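Local coordinates for periplasmic binding protein (PDB 5GJ3) that binds heme, two molecules at once in this form, and probably passes it on to a membrane transporter in bacterial heme uptake, at residues Q156-N162 against I183-L189; V215-L219 against Q232-I236; L11-I15 against I68-A73. One frame throughout, in Å; residues are numbered along the deposited sequence.

The three contacts show how a periplasmic binding protein distributes its joints over two lobes with heme bound between them. Along the chain contact 3 comes first, then contact 1, then contact 2. Contact 3 belongs to the N-terminal lobe and its parallel sheet of strands 28-31, 8-10, 66-70 and 89-92, where a zinc ion is held. Contacts 1 and 2 lie in the C-terminal lobe, on the mixed sheet that includes strands 155-159, 186-188 and 235-238, with centres about 19 Å apart. The centres of contacts 1 and 3 lie about 23 Å apart, those of contacts 2 and 3 about 32 Å. Heme touches contact 1 through Phe-186, whereas contact 2 packs helix 214-218 on the same sheet, at the surface.

Contact 1: residues Q156-N162 against I183-L189; sequences QQVAGRN and IVEFKPL
Gln-156 opens the pairing of strand 155-159 with strand 186-188 by accepting the backbone N-H of Leu-189, whose N lies 2.8 Å from Gln-156 O. Beside this bond the CB atoms of the two residues touch. Gln-157 forms a non-hydrogen-bonded antiparallel pair with Pro-188, yet its side chain folds back: a bend at chi2 (-86°) lays the amide alongside the Lys-187 to Pro-188 peptide, and NE2 donates to a water, which in turn donates to Phe-186 O.

Val-158 is gripped twice by Lys-187, its N 2.7 Å from Lys-187 O and its O 3.0 Å from Lys-187 N. Its two methyls part company: CG1 meets Ile-183 CD1 at 3.8 Å, while CG2 meets Leu-189 CD1 at 3.6 Å, each pair of side chains crossing at about a right angle. Val-193 of helix 191-197 also packs on Val-158 and Ile-183. Ala-159 places CB over the rim of one face of the ring of Phe-186, the residue here that touches heme.

At Gly-160, N donates to Glu-185 O over 2.8 Å, and a side chain here would run into Ile-183 O. Arg-161 O then accepts from Glu-185 N, and Asn-162 ND2 makes a weak 3.3 Å bond to Glu-185 OE2, amide and carboxylate planes 51° apart. The two faces of the sheet thus differ in chemistry: on the Val-158 side, Ile-183 and Leu-189 pack with it against helix 191-197, while Lys-187 on the same side turns its NZ back to Val-184 O; the Ala-159 face presents a backed aromatic ring to heme, and main-chain bonds fix both.

Contact 2: residues V215-L219 against Q232-I236; sequences VDGLL and QRRII
Arg-233, which leaves the preceding helix with positive phi in a Schellman motif, sends its side chain across to helix 214-218. A bend at chi3 (76°) turns the guanidinium over Val-215, whose CG1 lies 3.4 Å from Arg-233 NH1, against one face of the flat group and offset toward its rim. Asp-216 takes the edge: its OD1 forms a salt bridge to Arg-233 NH1 at 2.8 Å. OD1 lies nearly in the guanidinium plane, whereas NH1 meets it from above the carboxylate plane, the two groups being turned 66° apart. NH2 adds a weak second bond to the same oxygen. Farther back along the arginine, CG rests on Leu-219 CD1.

Ile-235, the first residue of strand 235-238, supplies the apolar half. Its CG1 slides past Val-215 CG2 at 3.9 Å, and CD1 meets Leu-218 CD2 at 3.8 Å, the two side chains tip to tip. Leu-202 and Val-204 of strand 201-205 also touch Ile-235, joining the helix to the sheet. One guanidinium therefore serves two chemistries, its edge held by charge and its face pressed on a methyl, a pairing that would tend to restrict its rotation at this surface position.

Contact 3: residues L11-I15 against I68-A73; sequences LNGDI and IGDEAA. With ZN (zinc ion), chain D.
A zinc site spans the joint between helix 13-21 and strand 66-70, where Asp-14 and Asp-70 approach from opposite directions to share one metal. Asp-14 OD2 binds the zinc ion at 2.1 Å and Asp-70 OD2 at 2.0 Å; a water and Asp-94 also bind it. The carboxylate planes of Asp-14 and Asp-70 stand 72° apart, and the metal, with Lys-104 bonding to Asp-14 OD2, probably offsets the charge of acids brought this close. In Asp-70 the carboxylate sits between the backbone N and carbonyl carbon (chi1 67°), a setting that also lets Asp-70 OD1 accept from Ala-72 N at 3.1 Å, closing an Asx turn within the type I turn from Asp-70 to Ala-73.

Asn-12, at the N-cap position of helix 13-21, spends its amide on the strand instead of on capping. Its OD1 takes Asp-70 N at 2.8 Å from above the amide plane, while the amide stacks on the Asp-70 carboxylate with planes 29° apart; ND2 bonds to Gln-51. Replacing Asn-12 with an alanine takes away the acceptor of Asp-70 N and the donor to Gln-51, and is likely to leave the metal-binding carboxylate less firmly positioned.

The setting is a parallel sheet in which strand 8-10 leads straight into the helix beside strand 66-70. Leu-11 N continues the pairing of those neighbours, bonding to Ile-68 O at 2.8 Å. The side chain of Leu-11 leans over Ala-73, CD1 to CB 3.9 Å, and Gly-69 lies close against Leu-11 CB and Asn-12 OD1, where any CB would clash. On the helix, Ile-15 CG2 meets Ile-68 CG2 at 4.0 Å, and Val-108 and Phe-107 of helix 100-111 touch Ile-15 and Ile-68 respectively.

Contact 1: residues Q156-N162 against I183-L189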
loop_
_atom_site.group_PDB
_atom_site.type_symbol
_atom_site.label_atom_id
_atom_site.label_comp_id
_atom_site.label_asym_id
_atom_site.label_seq_id
_atom_site.Cartn_x
_atom_site.Cartn_y
_atom_site.Cartn_z
ATOM N N GLN A 156 -18.517 1.877 -1.851
ATOM C CA GLN A 156 -18.180 1.620 -0.444
ATOM C C GLN A 156 -17.926 0.140 -0.261
ATOM O O GLN A 156 -18.852 -0.684 -0.329
ATOM C CB GLN A 156 -19.297 2.119 0.484
ATOM C CG GLN A 156 -19.406 3.637 0.460
ATOM C CD GLN A 156 -20.801 4.158 0.617
ATOM O OE1 GLN A 156 -21.146 5.184 0.036
ATOM N NE2 GLN A 156 -21.593 3.507 1.448
ATOM N N GLN A 157 -16.654 -0.189 -0.065
ATOM C CA GLN A 157 -16.196 -1.564 -0.002
ATOM C C GLN A 157 -15.369 -1.767 1.272
ATOM O O GLN A 157 -14.719 -0.847 1.761
ATOM C CB GLN A 157 -15.343 -1.927 -1.225
ATOM C CG GLN A 157 -16.044 -1.736 -2.572
ATOM C CD GLN A 157 -16.863 -2.943 -2.997
ATOM O OE1 GLN A 157 -18.052 -2.823 -3.290
ATOM N NE2 GLN A 157 -16.236 -4.109 -3.020
ATOM N N VAL A 158 -15.421 -2.982 1.791
ATOM C CA VAL A 158 -14.787 -3.332 3.043
ATOM C C VAL A 158 -13.745 -4.369 2.655
ATOM O O VAL A 158 -14.011 -5.196 1.773
ATOM C CB VAL A 158 -15.844 -3.967 3.996
ATOM C CG1 VAL A 158 -15.179 -4.722 5.126
ATOM C CG2 VAL A 158 -16.785 -2.914 4.542
ATOM N N ALA A 159 -12.586 -4.348 3.307
ATOM C CA ALA A 159 -11.530 -5.358 3.059
ATOM C C ALA A 159 -11.466 -6.429 4.156
ATOM O O ALA A 159 -11.328 -6.119 5.364
ATOM C CB ALA A 159 -10.169 -4.664 2.920
ATOM N N GLY A 160 -11.537 -7.686 3.752
ATOM C CA GLY A 160 -11.428 -8.788 4.683
ATOM C C GLY A 160 -10.064 -9.455 4.539
ATOM O O GLY A 160 -9.046 -8.775 4.273
ATOM N N ARG A 161 -10.048 -10.774 4.721
ATOM C CA ARG A 161 -8.799 -11.549 4.720
ATOM C C ARG A 161 -8.198 -11.688 3.320
ATOM O O ARG A 161 -8.872 -11.370 2.307
ATOM C CB ARG A 161 -8.966 -12.902 5.436
ATOM C CG ARG A 161 -9.268 -12.698 6.912
ATOM C CD ARG A 161 -8.890 -13.856 7.829
ATOM N NE ARG A 161 -9.625 -13.776 9.104
ATOM C CZ ARG A 161 -9.669 -14.739 10.033
ATOM N NH1 ARG A 161 -9.004 -15.880 9.867
ATOM N NH2 ARG A 161 -10.381 -14.558 11.141
ATOM N N ASN A 162 -6.931 -12.116 3.283
ATOM C CA ASN A 162 -6.133 -12.149 2.063
ATOM C C ASN A 162 -5.956 -10.758 1.383
ATOM O O ASN A 162 -6.020 -10.639 0.161
ATOM C CB ASN A 162 -6.662 -13.218 1.069
ATOM C CG ASN A 162 -5.602 -13.639 0.065
ATOM O OD1 ASN A 162 -4.487 -13.997 0.449
ATOM N ND2 ASN A 162 -5.932 -13.576 -1.224
ATOM N N ILE A 183 -16.369 -11.526 5.467
ATOM C CA ILE A 183 -15.709 -10.955 4.298
ATOM C C ILE A 183 -14.302 -11.465 3.982
ATOM O O ILE A 183 -13.397 -11.432 4.816
ATOM C CB ILE A 183 -15.785 -9.424 4.383
ATOM C CG1 ILE A 183 -17.267 -9.055 4.530
ATOM C CG2 ILE A 183 -15.104 -8.769 3.189
ATOM C CD1 ILE A 183 -17.613 -7.586 4.488
ATOM N N VAL A 184 -14.156 -11.985 2.761
ATOM C CA VAL A 184 -12.864 -12.351 2.189
ATOM C C VAL A 184 -12.587 -11.294 1.103
ATOM O O VAL A 184 -13.505 -10.973 0.342
ATOM C CB VAL A 184 -12.928 -13.758 1.547
ATOM C CG1 VAL A 184 -11.705 -14.018 0.672
ATOM C CG2 VAL A 184 -13.066 -14.833 2.608
ATOM N N GLU A 185 -11.366 -10.738 1.038
ATOM C CA GLU A 185 -10.991 -9.730 -0.010
ATOM C C GLU A 185 -11.917 -8.495 0.024
ATOM O O GLU A 185 -12.279 -8.081 1.119
ATOM C CB GLU A 185 -10.822 -10.387 -1.393
ATOM C CG GLU A 185 -9.620 -11.352 -1.412
ATOM C CD GLU A 185 -9.602 -12.380 -2.548
ATOM O OE1 GLU A 185 -10.084 -12.074 -3.658
ATOM O OE2 GLU A 185 -9.083 -13.507 -2.337
ATOM N N PHE A 186 -12.297 -7.906 -1.112
ATOM C CA PHE A 186 -13.185 -6.733 -1.111
ATOM C C PHE A 186 -14.660 -7.068 -1.283
ATOM O O PHE A 186 -15.032 -7.786 -2.216
ATOM C CB PHE A 186 -12.774 -5.715 -2.178
ATOM C CG PHE A 186 -11.535 -4.962 -1.831
ATOM C CD1 PHE A 186 -10.292 -5.591 -1.868
ATOM C CD2 PHE A 186 -11.601 -3.634 -1.438
ATOM C CE1 PHE A 186 -9.136 -4.902 -1.523
ATOM C CE2 PHE A 186 -10.452 -2.936 -1.095
ATOM C CZ PHE A 186 -9.221 -3.570 -1.133
ATOM N N LYS A 187 -15.501 -6.568 -0.381
ATOM C CA LYS A 187 -16.966 -6.734 -0.502
ATOM C C LYS A 187 -17.701 -5.449 -0.206
ATOM O O LYS A 187 -17.197 -4.617 0.554
ATOM C CB LYS A 187 -17.457 -7.859 0.401
ATOM C CG LYS A 187 -16.851 -9.211 0.034
ATOM C CD LYS A 187 -17.408 -9.794 -1.276
ATOM C CE LYS A 187 -17.022 -11.264 -1.473
ATOM N NZ LYS A 187 -15.556 -11.480 -1.731
ATOM N N PRO A 188 -18.900 -5.267 -0.810
ATOM C CA PRO A 188 -19.659 -4.047 -0.535
ATOM C C PRO A 188 -20.011 -3.840 0.949
ATOM O O PRO A 188 -20.309 -4.799 1.654
ATOM C CB PRO A 188 -20.951 -4.188 -1.417
ATOM C CG PRO A 188 -20.919 -5.564 -2.008
ATOM C CD PRO A 188 -19.517 -6.102 -1.879
ATOM N N LEU A 189 -19.918 -2.592 1.396
ATOM C CA LEU A 189 -20.480 -2.170 2.663
ATOM C C LEU A 189 -22.021 -2.322 2.605
ATOM O O LEU A 189 -22.637 -2.102 1.554
ATOM C CB LEU A 189 -20.080 -0.720 2.970
ATOM C CG LEU A 189 -20.433 -0.172 4.371
ATOM C CD1 LEU A 189 -19.715 -0.964 5.460
ATOM C CD2 LEU A 189 -20.094 1.305 4.506
HETATM O O HOH W 1 -16.641 -6.494 -4.746
#

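Contact 2: residues V215-L219 against Q232-I236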
loop_
_atom_site.group_PDB
_atom_site.type_symbol
_atom_site.label_atom_id
_atom_site.label_comp_id
_atom_site.label_asym_id
_atom_site.label_seq_id
_atom_site.Cartn_x
_atom_site.Cartn_y
_atom_site.Cartn_z
ATOM N N VAL A 215 -14.618 13.818 7.273
ATOM C CA VAL A 215 -15.249 13.094 8.387
ATOM C C VAL A 215 -16.766 13.381 8.456
ATOM O O VAL A 215 -17.593 12.467 8.615
ATOM C CB VAL A 215 -14.543 13.375 9.742
ATOM C CG1 VAL A 215 -15.296 12.718 10.888
ATOM C CG2 VAL A 215 -13.094 12.848 9.734
ATOM N N ASP A 216 -17.130 14.656 8.288
ATOM C CA ASP A 216 -18.544 15.044 8.251
ATOM C C ASP A 216 -19.333 14.278 7.185
ATOM O O ASP A 216 -20.373 13.690 7.504
ATOM C CB ASP A 216 -18.712 16.561 8.122
ATOM C CG ASP A 216 -18.329 17.303 9.410
ATOM O OD1 ASP A 216 -18.221 16.673 10.490
ATOM O OD2 ASP A 216 -18.155 18.536 9.347
ATOM N N GLY A 217 -18.827 14.193 5.960
ATOM C CA GLY A 217 -19.512 13.362 4.956
ATOM C C GLY A 217 -19.500 11.863 5.276
ATOM O O GLY A 217 -20.512 11.172 5.144
ATOM N N LEU A 218 -18.352 11.333 5.699
ATOM C CA LEU A 218 -18.251 9.882 5.972
ATOM C C LEU A 218 -19.338 9.433 6.969
ATOM O O LEU A 218 -20.004 8.420 6.792
ATOM C CB LEU A 218 -16.838 9.542 6.535
ATOM C CG LEU A 218 -16.578 8.103 7.037
ATOM C CD1 LEU A 218 -16.564 7.190 5.831
ATOM C CD2 LEU A 218 -15.257 7.964 7.789
ATOM N N LEU A 219 -19.511 10.212 8.020
ATOM C CA LEU A 219 -20.455 9.854 9.073
ATOM C C LEU A 219 -21.918 10.082 8.696
ATOM O O LEU A 219 -22.814 9.752 9.491
ATOM C CB LEU A 219 -20.107 10.575 10.385
ATOM C CG LEU A 219 -18.715 10.120 10.839
ATOM C CD1 LEU A 219 -18.356 10.719 12.185
ATOM C CD2 LEU A 219 -18.648 8.589 10.856
ATOM N N GLN A 232 -17.038 8.525 18.585
ATOM C CA GLN A 232 -15.851 9.240 19.052
ATOM C C GLN A 232 -15.057 9.887 17.899
ATOM O O GLN A 232 -13.962 10.410 18.113
ATOM C CB GLN A 232 -14.949 8.285 19.871
ATOM C CG GLN A 232 -15.635 7.685 21.092
ATOM C CD GLN A 232 -14.656 6.988 22.039
ATOM O OE1 GLN A 232 -13.535 6.648 21.648
ATOM N NE2 GLN A 232 -15.078 6.770 23.301
ATOM N N ARG A 233 -15.623 9.858 16.696
ATOM C CA ARG A 233 -14.961 10.332 15.479
ATOM C C ARG A 233 -13.560 9.700 15.307
ATOM O O ARG A 233 -12.608 10.376 14.939
ATOM C CB ARG A 233 -14.953 11.882 15.383
ATOM C CG ARG A 233 -16.360 12.461 15.244
ATOM C CD ARG A 233 -16.433 13.984 15.377
ATOM N NE ARG A 233 -15.956 14.707 14.182
ATOM C CZ ARG A 233 -16.711 15.097 13.146
ATOM N NH1 ARG A 233 -16.151 15.758 12.122
ATOM N NH2 ARG A 233 -18.015 14.831 13.110
ATOM N N ARG A 234 -13.447 8.396 15.559
ATOM C CA ARG A 234 -12.149 7.743 15.529
ATOM C C ARG A 234 -11.906 7.235 14.116
ATOM O O ARG A 234 -12.115 6.064 13.798
ATOM C CB ARG A 234 -12.153 6.629 16.537
ATOM C CG ARG A 234 -10.795 6.246 17.022
ATOM C CD ARG A 234 -10.973 5.274 18.158
ATOM N NE ARG A 234 -11.336 5.830 19.454
ATOM C CZ ARG A 234 -10.451 6.247 20.357
ATOM N NH1 ARG A 234 -9.169 6.316 20.057
ATOM N NH2 ARG A 234 -10.837 6.634 21.557
ATOM N N ILE A 235 -11.498 8.163 13.244
ATOM C CA ILE A 235 -11.252 7.872 11.841
ATOM C C ILE A 235 -9.737 8.041 11.695
ATOM O O ILE A 235 -9.208 9.071 12.117
ATOM C CB ILE A 235 -11.922 8.891 10.855
ATOM C CG1 ILE A 235 -13.420 9.186 11.150
ATOM C CG2 ILE A 235 -11.627 8.554 9.391
ATOM C CD1 ILE A 235 -14.299 8.016 11.477
ATOM N N ILE A 236 -9.064 7.060 11.084
ATOM C CA ILE A 236 -7.618 7.162 10.767
ATOM C C ILE A 236 -7.590 7.208 9.237
ATOM O O ILE A 236 -8.113 6.316 8.585
ATOM C CB ILE A 236 -6.821 5.868 11.174
ATOM C CG1 ILE A 236 -6.968 5.487 12.643
ATOM C CG2 ILE A 236 -5.339 5.957 10.760
ATOM C CD1 ILE A 236 -6.633 6.597 13.615
#

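Contact 3: residues L11-I15 against I68-A73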
loop_
_atom_site.group_PDB
_atom_site.type_symbol
_atom_site.label_atom_id
_atom_site.label_comp_id
_atom_site.label_asym_id
_atom_site.label_seq_id
_atom_site.Cartn_x
_atom_site.Cartn_y
_atom_site.Cartn_z
ATOM N N LEU A 11 7.294 -0.231 -13.203
ATOM C CA LEU A 11 5.884 -0.495 -13.501
ATOM C C LEU A 11 4.864 -0.309 -12.327
ATOM O O LEU A 11 3.646 -0.312 -12.565
ATOM C CB LEU A 11 5.717 -1.914 -14.121
ATOM C CG LEU A 11 6.623 -2.184 -15.344
ATOM C CD1 LEU A 11 6.359 -3.610 -15.784
ATOM C CD2 LEU A 11 6.271 -1.206 -16.472
ATOM N N ASN A 12 5.353 -0.186 -11.107
ATOM C CA ASN A 12 4.456 -0.139 -9.951
ATOM C C ASN A 12 4.944 0.908 -8.995
ATOM O O ASN A 12 6.154 1.080 -8.825
ATOM C CB ASN A 12 4.366 -1.491 -9.208
ATOM C CG ASN A 12 4.055 -2.610 -10.130
ATOM O OD1 ASN A 12 4.948 -3.218 -10.720
ATOM N ND2 ASN A 12 2.785 -2.834 -10.350
ATOM N N GLY A 13 3.997 1.618 -8.371
ATOM C CA GLY A 13 4.363 2.625 -7.363
ATOM C C GLY A 13 5.265 2.190 -6.230
ATOM O O GLY A 13 6.150 2.941 -5.839
ATOM N N ASP A 14 5.065 0.975 -5.686
ATOM C CA ASP A 14 5.921 0.475 -4.613
ATOM C C ASP A 14 7.380 0.093 -5.034
ATOM O O ASP A 14 8.374 0.330 -4.292
ATOM C CB ASP A 14 5.230 -0.692 -3.869
ATOM C CG ASP A 14 4.834 -1.872 -4.782
ATOM O OD1 ASP A 14 4.696 -1.709 -6.027
ATOM O OD2 ASP A 14 4.630 -2.994 -4.237
ATOM N N ILE A 15 7.517 -0.443 -6.253
ATOM C CA ILE A 15 8.845 -0.670 -6.864
ATOM C C ILE A 15 9.585 0.660 -7.091
ATOM O O ILE A 15 10.763 0.804 -6.728
ATOM C CB ILE A 15 8.668 -1.427 -8.183
ATOM C CG1 ILE A 15 7.963 -2.762 -7.879
ATOM C CG2 ILE A 15 10.035 -1.627 -8.839
ATOM C CD1 ILE A 15 8.722 -3.677 -6.917
ATOM N N ILE A 68 11.182 -2.918 -14.773
ATOM C CA ILE A 68 11.044 -3.662 -13.572
ATOM C C ILE A 68 9.656 -3.419 -12.925
ATOM O O ILE A 68 9.157 -2.285 -12.911
ATOM C CB ILE A 68 12.246 -3.364 -12.627
ATOM C CG1 ILE A 68 12.259 -4.267 -11.420
ATOM C CG2 ILE A 68 12.290 -1.929 -12.071
ATOM C CD1 ILE A 68 13.571 -4.133 -10.636
ATOM N N GLY A 69 9.055 -4.473 -12.377
ATOM C CA GLY A 69 7.697 -4.331 -11.743
ATOM C C GLY A 69 7.408 -5.560 -10.886
ATOM O O GLY A 69 8.291 -6.409 -10.667
ATOM N N ASP A 70 6.200 -5.656 -10.360
ATOM C CA ASP A 70 5.876 -6.843 -9.604
ATOM C C ASP A 70 4.562 -7.363 -10.151
ATOM O O ASP A 70 4.087 -6.887 -11.223
ATOM C CB ASP A 70 5.876 -6.555 -8.102
ATOM C CG ASP A 70 4.759 -5.612 -7.675
ATOM O OD1 ASP A 70 3.701 -5.482 -8.340
ATOM O OD2 ASP A 70 4.949 -4.989 -6.626
ATOM N N GLU A 71 4.009 -8.375 -9.500
ATOM C CA GLU A 71 2.861 -9.114 -10.045
ATOM C C GLU A 71 1.602 -8.287 -10.320
ATOM O O GLU A 71 0.763 -8.747 -11.080
ATOM C CB GLU A 71 2.495 -10.350 -9.174
ATOM C CG GLU A 71 2.043 -9.994 -7.757
ATOM C CD GLU A 71 1.678 -11.228 -6.920
ATOM O OE1 GLU A 71 2.527 -11.795 -6.166
ATOM O OE2 GLU A 71 0.511 -11.650 -7.035
ATOM N N ALA A 72 1.462 -7.095 -9.731
ATOM C CA ALA A 72 0.347 -6.209 -10.075
ATOM C C ALA A 72 0.450 -5.612 -11.492
ATOM O O ALA A 72 -0.568 -5.141 -12.016
ATOM C CB ALA A 72 0.168 -5.085 -9.047
ATOM N N ALA A 73 1.641 -5.630 -12.112
ATOM C CA ALA A 73 1.835 -4.999 -13.404
ATOM C C ALA A 73 1.082 -5.749 -14.476
ATOM O O ALA A 73 1.148 -6.983 -14.574
ATOM C CB ALA A 73 3.346 -4.959 -13.788
HETATM ZN ZN ZN D . 3.432 -4.154 -5.559
HETATM O O HOH W 2 2.152 -3.374 -6.806
#